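Local coordinates for transcobalamin-1 (Homo sapiens, PDB 4KKI), which binds vitamin B12 with femtomolar affinity and shields it from the acid of the stomach, at residues 181-189 with 224-232; 338-349 with 362-373. All blocks are in the same frame, centred on the assembly; numbering follows the deposited sequence.

How the contacts relate
The two contacts belong to different domains of the cobalamin carrier: contact 1 joins a short strand and the helix after it to the end of another helix in the N-terminal alpha domain, whereas contact 2 lays helical residues against a beta hairpin of the C-terminal beta domain. Their centres are about 33 Å apart, their nearest atoms about 15 Å. Contact 1 is mostly buried, with one direct amide-carboxylate bond toward its rim, and D186 in it binds cyanocobalamin. Contact 2 is partly buried; its polar link between the segments passes through a water, and three of its asparagines carry sugars. An aromatic ring is central to both: F183 lies against a helix, F373 against strands.

Contact 1: 181-189 with 224-232; sequences SQFSVDTGA and LVEKILSEK
Apolar contacts between F183, V185, G188 and A189 on one side and L224, K227, I228 and E231 on the other make up most of this interface. Helix segments 185-189 and 224-229 run roughly antiparallel, at 151°, with axes 9.6 Å apart; G188 CA and L224 CA pair in the register at 6.0 Å. The F183 ring carries the CH-pi contact: K227 CB sits over one face, nearly above its centre and 3.8 Å from the ring centroid. With CG of F183 trans to its own N (chi1 169°), the ring reaches the C-terminal part of helix 213-229 and the turn after it, with L224 CD2 and E231 CG near its plane at the edge. I228 extends past the ring until its CD1 stands 3.7 Å from A189 N. G188, with no side chain, leaves room for the F183 ring: a beta carbon would run into F183 CZ. V185 CG2 packs on E231 CB at 3.7 Å.

The polar part is a single nearly straight bond, Q182 NE2 to E231 OE1, 3.1 Å at 169°. The oxygen lies in the Q182 amide plane, but the donor comes from above the carboxylate, the two planes being steeply inclined. NE2 also donates to F183 O at 2.9 Å, and together the two bonds probably limit the amide's rotation. Replacing E231 by alanine is likely to leave Q182 NE2 without its carboxylate partner and to open a gap beside the F183 ring edge.

K227 NZ hydrogen-bonds Y178 OH, outside the two segments. Helix 185-203 is flanked here by helix 244-252, which V185 and A189 touch, and by helix 144-156, met by D186 and T187; D186 OD2 hydrogen-bonds cyanocobalamin, so the helix packed on 213-229 also lines the cobalamin pocket.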
loop_
_atom_site.group_PDB
_atom_site.type_symbol
_atom_site.label_atom_id
_atom_site.label_comp_id
_atom_site.label_asym_id
_atom_site.label_seq_id
_atom_site.Cartn_x
_atom_site.Cartn_y
_atom_site.Cartn_z
ATOM N N SER A 181 -16.534 -6.249 -6.003
ATOM C CA SER A 181 -16.340 -7.443 -6.816
ATOM C C SER A 181 -14.872 -7.582 -7.204
ATOM O O SER A 181 -14.458 -8.600 -7.757
ATOM C CB SER A 181 -17.210 -7.380 -8.072
ATOM O OG SER A 181 -16.856 -6.270 -8.882
ATOM N N GLN A 182 -14.088 -6.551 -6.904
ATOM C CA GLN A 182 -12.691 -6.503 -7.312
ATOM C C GLN A 182 -11.747 -7.106 -6.274
ATOM O O GLN A 182 -11.712 -6.670 -5.122
ATOM C CB GLN A 182 -12.278 -5.061 -7.615
ATOM C CG GLN A 182 -10.808 -4.895 -7.966
ATOM C CD GLN A 182 -10.426 -5.626 -9.239
ATOM O OE1 GLN A 182 -11.198 -5.673 -10.198
ATOM N NE2 GLN A 182 -9.232 -6.207 -9.251
ATOM N N PHE A 183 -10.969 -8.093 -6.681
ATOM C CA PHE A 183 -9.942 -8.640 -5.819
ATOM C C PHE A 183 -8.853 -7.593 -5.638
ATOM O O PHE A 183 -8.360 -7.036 -6.601
ATOM C CB PHE A 183 -9.373 -9.913 -6.433
ATOM C CG PHE A 183 -8.125 -10.414 -5.768
ATOM C CD1 PHE A 183 -8.187 -11.115 -4.583
ATOM C CD2 PHE A 183 -6.891 -10.203 -6.344
ATOM C CE1 PHE A 183 -7.046 -11.588 -3.983
ATOM C CE2 PHE A 183 -5.745 -10.672 -5.748
ATOM C CZ PHE A 183 -5.821 -11.367 -4.567
ATOM N N SER A 184 -8.504 -7.314 -4.393
ATOM C CA SER A 184 -7.453 -6.349 -4.088
ATOM C C SER A 184 -6.076 -6.977 -4.271
ATOM O O SER A 184 -5.616 -7.752 -3.427
ATOM C CB SER A 184 -7.605 -5.808 -2.663
ATOM O OG SER A 184 -6.552 -4.912 -2.342
ATOM N N VAL A 185 -5.425 -6.632 -5.370
ATOM C CA VAL A 185 -4.106 -7.142 -5.688
ATOM C C VAL A 185 -3.100 -6.770 -4.611
ATOM O O VAL A 185 -2.299 -7.587 -4.198
ATOM C CB VAL A 185 -3.634 -6.604 -7.048
ATOM C CG1 VAL A 185 -2.203 -7.021 -7.337
ATOM C CG2 VAL A 185 -4.564 -7.080 -8.143
ATOM N N ASP A 186 -3.164 -5.528 -4.155
ATOM C CA ASP A 186 -2.261 -5.031 -3.120
ATOM C C ASP A 186 -2.368 -5.890 -1.866
ATOM O O ASP A 186 -1.361 -6.320 -1.300
ATOM C CB ASP A 186 -2.602 -3.581 -2.766
ATOM C CG ASP A 186 -2.827 -2.712 -3.989
ATOM O OD1 ASP A 186 -3.872 -2.882 -4.652
ATOM O OD2 ASP A 186 -1.969 -1.851 -4.280
ATOM N N THR A 187 -3.601 -6.132 -1.444
ATOM C CA THR A 187 -3.880 -6.946 -0.271
ATOM C C THR A 187 -3.398 -8.379 -0.471
ATOM O O THR A 187 -2.717 -8.939 0.390
ATOM C CB THR A 187 -5.385 -6.944 0.036
ATOM O OG1 THR A 187 -5.832 -5.594 0.203
ATOM C CG2 THR A 187 -5.673 -7.731 1.298
ATOM N N GLY A 188 -3.751 -8.965 -1.612
ATOM C CA GLY A 188 -3.318 -10.309 -1.948
ATOM C C GLY A 188 -1.806 -10.438 -1.995
ATOM O O GLY A 188 -1.245 -11.432 -1.535
ATOM N N ALA A 189 -1.144 -9.423 -2.543
ATOM C CA ALA A 189 0.308 -9.436 -2.664
ATOM C C ALA A 189 0.976 -9.381 -1.298
ATOM O O ALA A 189 1.902 -10.145 -1.020
ATOM C CB ALA A 189 0.785 -8.279 -3.538
ATOM N N LEU A 224 -3.879 -17.396 -3.854
ATOM C CA LEU A 224 -3.637 -15.957 -3.945
ATOM C C LEU A 224 -2.807 -15.576 -5.171
ATOM O O LEU A 224 -3.061 -14.551 -5.801
ATOM C CB LEU A 224 -2.976 -15.436 -2.667
ATOM C CG LEU A 224 -3.875 -15.402 -1.431
ATOM C CD1 LEU A 224 -3.099 -14.959 -0.199
ATOM C CD2 LEU A 224 -5.073 -14.494 -1.673
ATOM N N VAL A 225 -1.821 -16.405 -5.507
ATOM C CA VAL A 225 -0.993 -16.176 -6.689
ATOM C C VAL A 225 -1.831 -16.244 -7.963
ATOM O O VAL A 225 -1.696 -15.406 -8.856
ATOM C CB VAL A 225 0.168 -17.192 -6.771
ATOM C CG1 VAL A 225 0.826 -17.158 -8.148
ATOM C CG2 VAL A 225 1.187 -16.913 -5.681
ATOM N N GLU A 226 -2.707 -17.240 -8.035
ATOM C CA GLU A 226 -3.616 -17.378 -9.163
ATOM C C GLU A 226 -4.529 -16.160 -9.306
ATOM O O GLU A 226 -4.723 -15.653 -10.411
ATOM C CB GLU A 226 -4.440 -18.657 -9.022
ATOM C CG GLU A 226 -3.596 -19.919 -9.068
ATOM C CD GLU A 226 -4.341 -21.139 -8.573
ATOM O OE1 GLU A 226 -5.451 -20.978 -8.024
ATOM O OE2 GLU A 226 -3.814 -22.260 -8.730
ATOM N N LYS A 227 -5.077 -15.691 -8.188
ATOM C CA LYS A 227 -5.937 -14.508 -8.188
ATOM C C LYS A 227 -5.164 -13.246 -8.559
ATOM O O LYS A 227 -5.699 -12.350 -9.212
ATOM C CB LYS A 227 -6.608 -14.318 -6.825
ATOM C CG LYS A 227 -7.580 -15.417 -6.440
ATOM C CD LYS A 227 -8.068 -15.238 -5.009
ATOM C CE LYS A 227 -9.054 -16.324 -4.620
ATOM N NZ LYS A 227 -10.311 -16.225 -5.410
ATOM N N ILE A 228 -3.906 -13.173 -8.133
ATOM C CA ILE A 228 -3.052 -12.049 -8.494
ATOM C C ILE A 228 -2.799 -12.034 -10.001
ATOM O O ILE A 228 -2.988 -11.012 -10.660
ATOM C CB ILE A 228 -1.714 -12.074 -7.726
ATOM C CG1 ILE A 228 -1.931 -11.667 -6.269
ATOM C CG2 ILE A 228 -0.706 -11.132 -8.367
ATOM C CD1 ILE A 228 -0.688 -11.785 -5.413
ATOM N N LEU A 229 -2.392 -13.177 -10.544
ATOM C CA LEU A 229 -2.113 -13.298 -11.973
ATOM C C LEU A 229 -3.362 -13.114 -12.835
ATOM O O LEU A 229 -3.269 -12.705 -13.991
ATOM C CB LEU A 229 -1.453 -14.644 -12.280
ATOM C CG LEU A 229 0.022 -14.759 -11.894
ATOM C CD1 LEU A 229 0.507 -16.189 -12.032
ATOM C CD2 LEU A 229 0.856 -13.824 -12.752
ATOM N N SER A 230 -4.527 -13.412 -12.267
ATOM C CA SER A 230 -5.791 -13.237 -12.978
ATOM C C SER A 230 -6.099 -11.764 -13.211
ATOM O O SER A 230 -6.962 -11.425 -14.018
ATOM C CB SER A 230 -6.943 -13.882 -12.204
ATOM O OG SER A 230 -6.794 -15.290 -12.146
ATOM N N GLU A 231 -5.396 -10.893 -12.493
ATOM C CA GLU A 231 -5.606 -9.458 -12.627
ATOM C C GLU A 231 -4.519 -8.823 -13.484
ATOM O O GLU A 231 -4.408 -7.599 -13.549
ATOM C CB GLU A 231 -5.647 -8.786 -11.251
ATOM C CG GLU A 231 -6.702 -9.339 -10.302
ATOM C CD GLU A 231 -8.124 -9.007 -10.726
ATOM O OE1 GLU A 231 -8.315 -8.068 -11.529
ATOM O OE2 GLU A 231 -9.054 -9.689 -10.250
ATOM N N LYS A 232 -3.715 -9.657 -14.137
ATOM C CA LYS A 232 -2.666 -9.160 -15.021
ATOM C C LYS A 232 -3.275 -8.590 -16.296
ATOM O O LYS A 232 -4.030 -9.266 -16.993
ATOM C CB LYS A 232 -1.665 -10.267 -15.357
ATOM C CG LYS A 232 -0.498 -9.817 -16.228
ATOM C CD LYS A 232 0.571 -10.903 -16.340
ATOM C CE LYS A 232 0.104 -12.077 -17.188
ATOM N NZ LYS A 232 -0.049 -11.701 -18.623
#

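Contact 2: 338-349 with 362-373. With NAG (2-acetamido-2-deoxy-beta-D-glucopyranose), chain D; NAG (2-acetamido-2-deoxy-beta-D-glucopyranose), chain C; NAG (2-acetamido-2-deoxy-beta-D-glucopyranose), chain B; NAG (2-acetamido-2-deoxy-beta-D-glucopyranose), chain H.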
loop_
_atom_site.group_PDB
_atom_site.type_symbol
_atom_site.label_atom_id
_atom_site.label_comp_id
_atom_site.label_asym_id
_atom_site.label_seq_id
_atom_site.Cartn_x
_atom_site.Cartn_y
_atom_site.Cartn_z
ATOM N N TYR A 338 -20.080 16.171 -13.251
ATOM C CA TYR A 338 -19.825 15.772 -11.870
ATOM C C TYR A 338 -21.097 15.339 -11.153
ATOM O O TYR A 338 -22.061 16.100 -11.063
ATOM C CB TYR A 338 -19.164 16.913 -11.098
ATOM C CG TYR A 338 -18.903 16.609 -9.640
ATOM C CD1 TYR A 338 -17.925 15.698 -9.265
ATOM C CD2 TYR A 338 -19.626 17.245 -8.637
ATOM C CE1 TYR A 338 -17.676 15.422 -7.935
ATOM C CE2 TYR A 338 -19.384 16.975 -7.303
ATOM C CZ TYR A 338 -18.407 16.062 -6.958
ATOM O OH TYR A 338 -18.159 15.789 -5.633
ATOM N N SER A 339 -21.089 14.118 -10.633
ATOM C CA SER A 339 -22.253 13.590 -9.937
ATOM C C SER A 339 -21.892 12.979 -8.586
ATOM O O SER A 339 -20.806 12.427 -8.410
ATOM C CB SER A 339 -22.982 12.563 -10.808
ATOM O OG SER A 339 -22.160 11.442 -11.076
ATOM N N VAL A 340 -22.812 13.095 -7.635
ATOM C CA VAL A 340 -22.663 12.456 -6.335
ATOM C C VAL A 340 -23.784 11.445 -6.143
ATOM O O VAL A 340 -24.947 11.821 -5.995
ATOM C CB VAL A 340 -22.710 13.480 -5.187
ATOM C CG1 VAL A 340 -22.710 12.767 -3.841
ATOM C CG2 VAL A 340 -21.537 14.448 -5.286
ATOM N N ARG A 341 -23.434 10.163 -6.161
ATOM C CA ARG A 341 -24.426 9.100 -6.029
ATOM C C ARG A 341 -24.425 8.459 -4.642
ATOM O O ARG A 341 -23.397 7.981 -4.163
ATOM C CB ARG A 341 -24.229 8.033 -7.110
ATOM C CG ARG A 341 -24.968 6.727 -6.840
ATOM C CD ARG A 341 -24.938 5.793 -8.045
ATOM N NE ARG A 341 -25.952 6.152 -9.033
ATOM C CZ ARG A 341 -25.696 6.773 -10.181
ATOM N NH1 ARG A 341 -24.451 7.097 -10.500
ATOM N NH2 ARG A 341 -26.687 7.062 -11.013
ATOM N N ILE A 342 -25.592 8.466 -4.007
ATOM C CA ILE A 342 -25.803 7.787 -2.735
ATOM C C ILE A 342 -26.855 6.709 -2.973
ATOM O O ILE A 342 -26.529 5.543 -3.200
ATOM C CB ILE A 342 -26.279 8.777 -1.661
ATOM C CG1 ILE A 342 -25.345 9.989 -1.626
ATOM C CG2 ILE A 342 -26.357 8.104 -0.297
ATOM C CD1 ILE A 342 -25.658 10.983 -0.537
ATOM N N ASN A 343 -28.118 7.112 -2.924
ATOM C CA ASN A 343 -29.202 6.319 -3.484
ATOM C C ASN A 343 -29.687 7.071 -4.705
ATOM O O ASN A 343 -29.633 6.575 -5.832
ATOM C CB ASN A 343 -30.335 6.158 -2.475
ATOM C CG ASN A 343 -30.096 5.016 -1.513
ATOM O OD1 ASN A 343 -29.752 3.906 -1.926
ATOM N ND2 ASN A 343 -30.266 5.281 -0.222
ATOM N N GLU A 344 -30.146 8.291 -4.460
ATOM C CA GLU A 344 -30.436 9.244 -5.512
ATOM C C GLU A 344 -29.111 9.790 -6.027
ATOM O O GLU A 344 -28.059 9.540 -5.439
ATOM C CB GLU A 344 -31.268 10.394 -4.947
ATOM C CG GLU A 344 -30.478 11.359 -4.058
ATOM C CD GLU A 344 -30.184 10.813 -2.661
ATOM O OE1 GLU A 344 -30.373 9.600 -2.422
ATOM O OE2 GLU A 344 -29.772 11.609 -1.791
ATOM N N THR A 345 -29.165 10.550 -7.115
ATOM C CA THR A 345 -27.959 11.137 -7.684
ATOM C C THR A 345 -28.127 12.636 -7.923
ATOM O O THR A 345 -29.116 13.074 -8.510
ATOM C CB THR A 345 -27.567 10.445 -9.004
ATOM O OG1 THR A 345 -27.451 9.033 -8.791
ATOM C CG2 THR A 345 -26.243 10.986 -9.518
ATOM N N TYR A 346 -27.159 13.414 -7.448
ATOM C CA TYR A 346 -27.121 14.847 -7.708
ATOM C C TYR A 346 -26.007 15.127 -8.710
ATOM O O TYR A 346 -24.897 14.620 -8.557
ATOM C CB TYR A 346 -26.859 15.623 -6.416
ATOM C CG TYR A 346 -27.744 15.229 -5.251
ATOM C CD1 TYR A 346 -27.370 14.206 -4.387
ATOM C CD2 TYR A 346 -28.947 15.885 -5.008
ATOM C CE1 TYR A 346 -28.166 13.843 -3.319
ATOM C CE2 TYR A 346 -29.755 15.525 -3.939
ATOM C CZ TYR A 346 -29.358 14.502 -3.098
ATOM O OH TYR A 346 -30.147 14.131 -2.033
ATOM N N PHE A 347 -26.296 15.926 -9.731
ATOM C CA PHE A 347 -25.303 16.205 -10.766
ATOM C C PHE A 347 -25.345 17.641 -11.284
ATOM O O PHE A 347 -26.397 18.278 -11.307
ATOM C CB PHE A 347 -25.448 15.226 -11.933
ATOM C CG PHE A 347 -26.742 15.362 -12.681
ATOM C CD1 PHE A 347 -27.884 14.712 -12.241
ATOM C CD2 PHE A 347 -26.818 16.137 -13.826
ATOM C CE1 PHE A 347 -29.077 14.836 -12.926
ATOM C CE2 PHE A 347 -28.007 16.266 -14.516
ATOM C CZ PHE A 347 -29.138 15.613 -14.066
ATOM N N THR A 348 -24.181 18.135 -11.697
ATOM C CA THR A 348 -24.049 19.444 -12.324
ATOM C C THR A 348 -22.969 19.369 -13.390
ATOM O O THR A 348 -22.245 18.378 -13.481
ATOM C CB THR A 348 -23.632 20.537 -11.314
ATOM O OG1 THR A 348 -22.584 20.042 -10.470
ATOM C CG2 THR A 348 -24.804 20.964 -10.455
ATOM N N ASN A 349 -22.854 20.419 -14.178
ATOM C CA ASN A 349 -21.725 20.545 -15.057
ATOM C C ASN A 349 -20.832 21.599 -14.447
ATOM O O ASN A 349 -21.248 22.727 -14.241
ATOM C CB ASN A 349 -22.158 20.905 -16.475
ATOM C CG ASN A 349 -22.957 22.190 -16.542
ATOM O OD1 ASN A 349 -23.864 22.422 -15.750
ATOM N ND2 ASN A 349 -22.621 23.031 -17.504
ATOM N N MET A 362 -14.697 18.976 -7.156
ATOM C CA MET A 362 -15.508 18.832 -5.950
ATOM C C MET A 362 -15.672 20.165 -5.228
ATOM O O MET A 362 -16.758 20.491 -4.750
ATOM C CB MET A 362 -14.885 17.799 -5.008
ATOM C CG MET A 362 -14.787 16.398 -5.595
ATOM S SD MET A 362 -14.116 15.196 -4.429
ATOM C CE MET A 362 -15.310 15.316 -3.099
ATOM N N GLU A 363 -14.588 20.931 -5.158
ATOM C CA GLU A 363 -14.593 22.212 -4.461
ATOM C C GLU A 363 -15.450 23.261 -5.170
ATOM O O GLU A 363 -16.098 24.082 -4.521
ATOM C CB GLU A 363 -13.165 22.723 -4.267
ATOM C CG GLU A 363 -12.346 21.879 -3.302
ATOM C CD GLU A 363 -10.920 22.373 -3.156
ATOM O OE1 GLU A 363 -10.471 23.156 -4.017
ATOM O OE2 GLU A 363 -10.251 21.978 -2.177
ATOM N N LYS A 364 -15.449 23.233 -6.500
ATOM C CA LYS A 364 -16.296 24.135 -7.272
ATOM C C LYS A 364 -17.768 23.807 -7.060
ATOM O O LYS A 364 -18.598 24.704 -6.914
ATOM C CB LYS A 364 -15.953 24.077 -8.763
ATOM C CG LYS A 364 -14.990 25.161 -9.217
ATOM C CD LYS A 364 -15.547 26.548 -8.921
ATOM C CE LYS A 364 -16.858 26.793 -9.657
ATOM N NZ LYS A 364 -17.486 28.086 -9.267
ATOM N N ALA A 365 -18.083 22.516 -7.039
ATOM C CA ALA A 365 -19.450 22.072 -6.812
ATOM C C ALA A 365 -19.906 22.434 -5.400
ATOM O O ALA A 365 -21.071 22.772 -5.184
ATOM C CB ALA A 365 -19.571 20.575 -7.050
ATOM N N GLN A 366 -18.981 22.366 -4.446
ATOM C CA GLN A 366 -19.285 22.718 -3.062
ATOM C C GLN A 366 -19.669 24.191 -2.953
ATOM O O GLN A 366 -20.550 24.556 -2.175
ATOM C CB GLN A 366 -18.095 22.411 -2.147
ATOM C CG GLN A 366 -18.364 22.674 -0.671
ATOM C CD GLN A 366 -17.222 22.223 0.222
ATOM O OE1 GLN A 366 -17.443 21.677 1.305
ATOM N NE2 GLN A 366 -15.994 22.454 -0.224
ATOM N N LYS A 367 -19.004 25.031 -3.741
ATOM C CA LYS A 367 -19.308 26.457 -3.766
ATOM C C LYS A 367 -20.670 26.730 -4.397
ATOM O O LYS A 367 -21.410 27.599 -3.937
ATOM C CB LYS A 367 -18.212 27.238 -4.499
ATOM C CG LYS A 367 -16.927 27.427 -3.698
ATOM C CD LYS A 367 -16.791 28.852 -3.157
ATOM C CE LYS A 367 -17.816 29.162 -2.070
ATOM N NZ LYS A 367 -17.717 30.567 -1.581
ATOM N N MET A 368 -20.997 25.981 -5.448
ATOM C CA MET A 368 -22.282 26.121 -6.125
ATOM C C MET A 368 -23.431 25.749 -5.195
ATOM O O MET A 368 -24.506 26.348 -5.250
ATOM C CB MET A 368 -22.332 25.248 -7.382
ATOM C CG MET A 368 -21.297 25.600 -8.438
ATOM S SD MET A 368 -21.334 24.471 -9.847
ATOM C CE MET A 368 -19.931 25.056 -10.795
ATOM N N ASN A 369 -23.183 24.759 -4.345
ATOM C CA ASN A 369 -24.187 24.220 -3.443
ATOM C C ASN A 369 -23.583 23.430 -2.291
ATOM O O ASN A 369 -23.231 22.267 -2.460
ATOM C CB ASN A 369 -25.124 23.306 -4.215
ATOM C CG ASN A 369 -26.480 23.211 -3.581
ATOM O OD1 ASN A 369 -26.604 23.018 -2.378
ATOM N ND2 ASN A 369 -27.509 23.354 -4.391
ATOM N N ASP A 370 -23.470 24.049 -1.122
ATOM C CA ASP A 370 -22.829 23.393 0.014
ATOM C C ASP A 370 -23.733 22.329 0.628
ATOM O O ASP A 370 -23.262 21.413 1.302
ATOM C CB ASP A 370 -22.425 24.424 1.074
ATOM C CG ASP A 370 -21.567 23.826 2.177
ATOM O OD1 ASP A 370 -20.355 23.625 1.947
ATOM O OD2 ASP A 370 -22.099 23.564 3.275
ATOM N N THR A 371 -25.033 22.453 0.390
ATOM C CA THR A 371 -25.997 21.507 0.936
ATOM C C THR A 371 -25.842 20.142 0.279
ATOM O O THR A 371 -25.877 19.109 0.947
ATOM C CB THR A 371 -27.442 21.998 0.729
ATOM O OG1 THR A 371 -27.557 23.357 1.169
ATOM C CG2 THR A 371 -28.421 21.128 1.507
ATOM N N ILE A 372 -25.656 20.150 -1.037
ATOM C CA ILE A 372 -25.647 18.923 -1.823
ATOM C C ILE A 372 -24.228 18.447 -2.128
ATOM O O ILE A 372 -23.937 17.250 -2.082
ATOM C CB ILE A 372 -26.457 19.100 -3.134
ATOM C CG1 ILE A 372 -27.923 18.717 -2.923
ATOM C CG2 ILE A 372 -25.894 18.245 -4.245
ATOM C CD1 ILE A 372 -28.686 19.644 -2.013
ATOM N N PHE A 373 -23.337 19.387 -2.422
ATOM C CA PHE A 373 -21.980 19.034 -2.817
ATOM C C PHE A 373 -20.938 19.367 -1.750
ATOM O O PHE A 373 -19.737 19.308 -2.006
ATOM C CB PHE A 373 -21.628 19.701 -4.148
ATOM C CG PHE A 373 -22.458 19.216 -5.302
ATOM C CD1 PHE A 373 -22.600 17.858 -5.546
ATOM C CD2 PHE A 373 -23.106 20.112 -6.136
ATOM C CE1 PHE A 373 -23.364 17.404 -6.609
ATOM C CE2 PHE A 373 -23.875 19.665 -7.198
ATOM C CZ PHE A 373 -24.003 18.308 -7.434
HETATM C C1 NAG D . -28.888 23.308 -3.931
HETATM C C2 NAG D . -29.768 24.433 -3.337
HETATM C C3 NAG D . -31.236 24.092 -3.139
HETATM C C4 NAG D . -31.750 23.140 -4.194
HETATM C C5 NAG D . -30.827 21.954 -4.271
HETATM C C6 NAG D . -31.383 20.918 -5.223
HETATM C C7 NAG D . -28.367 25.870 -2.026
HETATM C C8 NAG D . -27.638 26.063 -0.736
HETATM N N2 NAG D . -29.192 24.837 -2.078
HETATM O O3 NAG D . -31.980 25.305 -3.223
HETATM O O4 NAG D . -33.053 22.707 -3.833
HETATM O O5 NAG D . -29.614 22.446 -4.802
HETATM O O6 NAG D . -31.652 21.554 -6.467
HETATM O O7 NAG D . -28.212 26.615 -2.972
HETATM C C1 NAG C . -23.305 24.297 -17.690
HETATM C C2 NAG C . -22.782 25.746 -17.553
HETATM C C3 NAG C . -23.700 26.851 -18.066
HETATM C C4 NAG C . -24.467 26.399 -19.282
HETATM C C5 NAG C . -25.212 25.137 -18.921
HETATM C C6 NAG C . -26.142 24.730 -20.052
HETATM C C7 NAG C . -21.273 25.748 -15.668
HETATM C C8 NAG C . -21.035 26.244 -14.275
HETATM N N2 NAG C . -22.483 25.978 -16.158
HETATM O O3 NAG C . -22.923 27.991 -18.432
HETATM O O4 NAG C . -25.385 27.419 -19.655
HETATM O O5 NAG C . -24.247 24.117 -18.746
HETATM O O6 NAG C . -25.371 24.317 -21.183
HETATM O O7 NAG C . -20.417 25.172 -16.313
HETATM C C1 NAG B . -30.507 4.046 0.477
HETATM C C2 NAG B . -30.126 4.563 1.862
HETATM C C3 NAG B . -30.660 3.697 3.000
HETATM C C4 NAG B . -32.083 3.218 2.744
HETATM C C5 NAG B . -32.212 2.655 1.336
HETATM C C6 NAG B . -33.636 2.189 1.056
HETATM C C7 NAG B . -28.098 5.576 2.711
HETATM C C8 NAG B . -26.624 5.779 2.519
HETATM N N2 NAG B . -28.680 4.646 1.962
HETATM O O3 NAG B . -30.622 4.445 4.197
HETATM O O4 NAG B . -32.405 2.208 3.673
HETATM O O5 NAG B . -31.860 3.652 0.404
HETATM O O6 NAG B . -33.623 1.229 0.022
HETATM O O7 NAG B . -28.718 6.246 3.533
HETATM C C1 NAG H . -24.254 13.074 -16.127
HETATM C C2 NAG H . -24.807 12.420 -17.391
HETATM C C3 NAG H . -26.327 12.366 -17.350
HETATM C C4 NAG H . -26.790 11.707 -16.060
HETATM C C5 NAG H . -26.133 12.354 -14.846
HETATM C C6 NAG H . -26.498 11.576 -13.588
HETATM C C7 NAG H . -23.829 12.458 -19.608
HETATM C C8 NAG H . -23.971 13.094 -20.959
HETATM N N2 NAG H . -24.357 13.119 -18.581
HETATM O O3 NAG H . -26.806 11.630 -18.452
HETATM O O4 NAG H . -28.191 11.819 -15.946
HETATM O O5 NAG H . -24.725 12.396 -14.978
HETATM O O6 NAG H . -25.791 12.105 -12.492
HETATM O O7 NAG H . -23.251 11.378 -19.484
HETATM O O HOH W 1 -18.228 18.131 -4.111
#
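The hairpin strands 338-341 and 345-349, paired through V340 N to Y346 O at 2.7 Å and its reciprocal bond, lie across helix 362-368 and the weakly bonded turn 370-373, with CA atoms 7.3 Å apart at Y346 and I372. At the central F373 ring, V340 CG2 and Y346 O lie in plane at the edge, the methyl 3.6 Å from F373 CD1. Y338 CD2 lies above the rim of one F373 face, the two rings meeting obliquely with planes 57° apart, while the opposite face carries I372 CG2 from F373's own segment. T348 OG1 comes within 3.5 Å of F373 CE2. With CG anti to the backbone N (chi1 178°), the Y338 ring also reaches A365 CB, and M362 CG approaches its hydroxyl. That hydroxyl donates to a water at 2.8 Å, which donates to M362 O and F373 O, tying the tyrosine to two carbonyls. I372 CG1 makes an off-centre CH-pi contact with the Y346 ring, whose OH donates to E344 OE2.

N343, N349 and N369 are covalently linked to sugars through ND2. N369 also caps the weakly bonded turn that follows, its OD1 accepting weak bonds from T371 N and I372 N.

Strand 333-341 pairs with strand 426-432 on its other side. M362 touches F375 and I386, so the helix packs on both the hairpin and the smaller antiparallel sheet, which V340 also meets at I389.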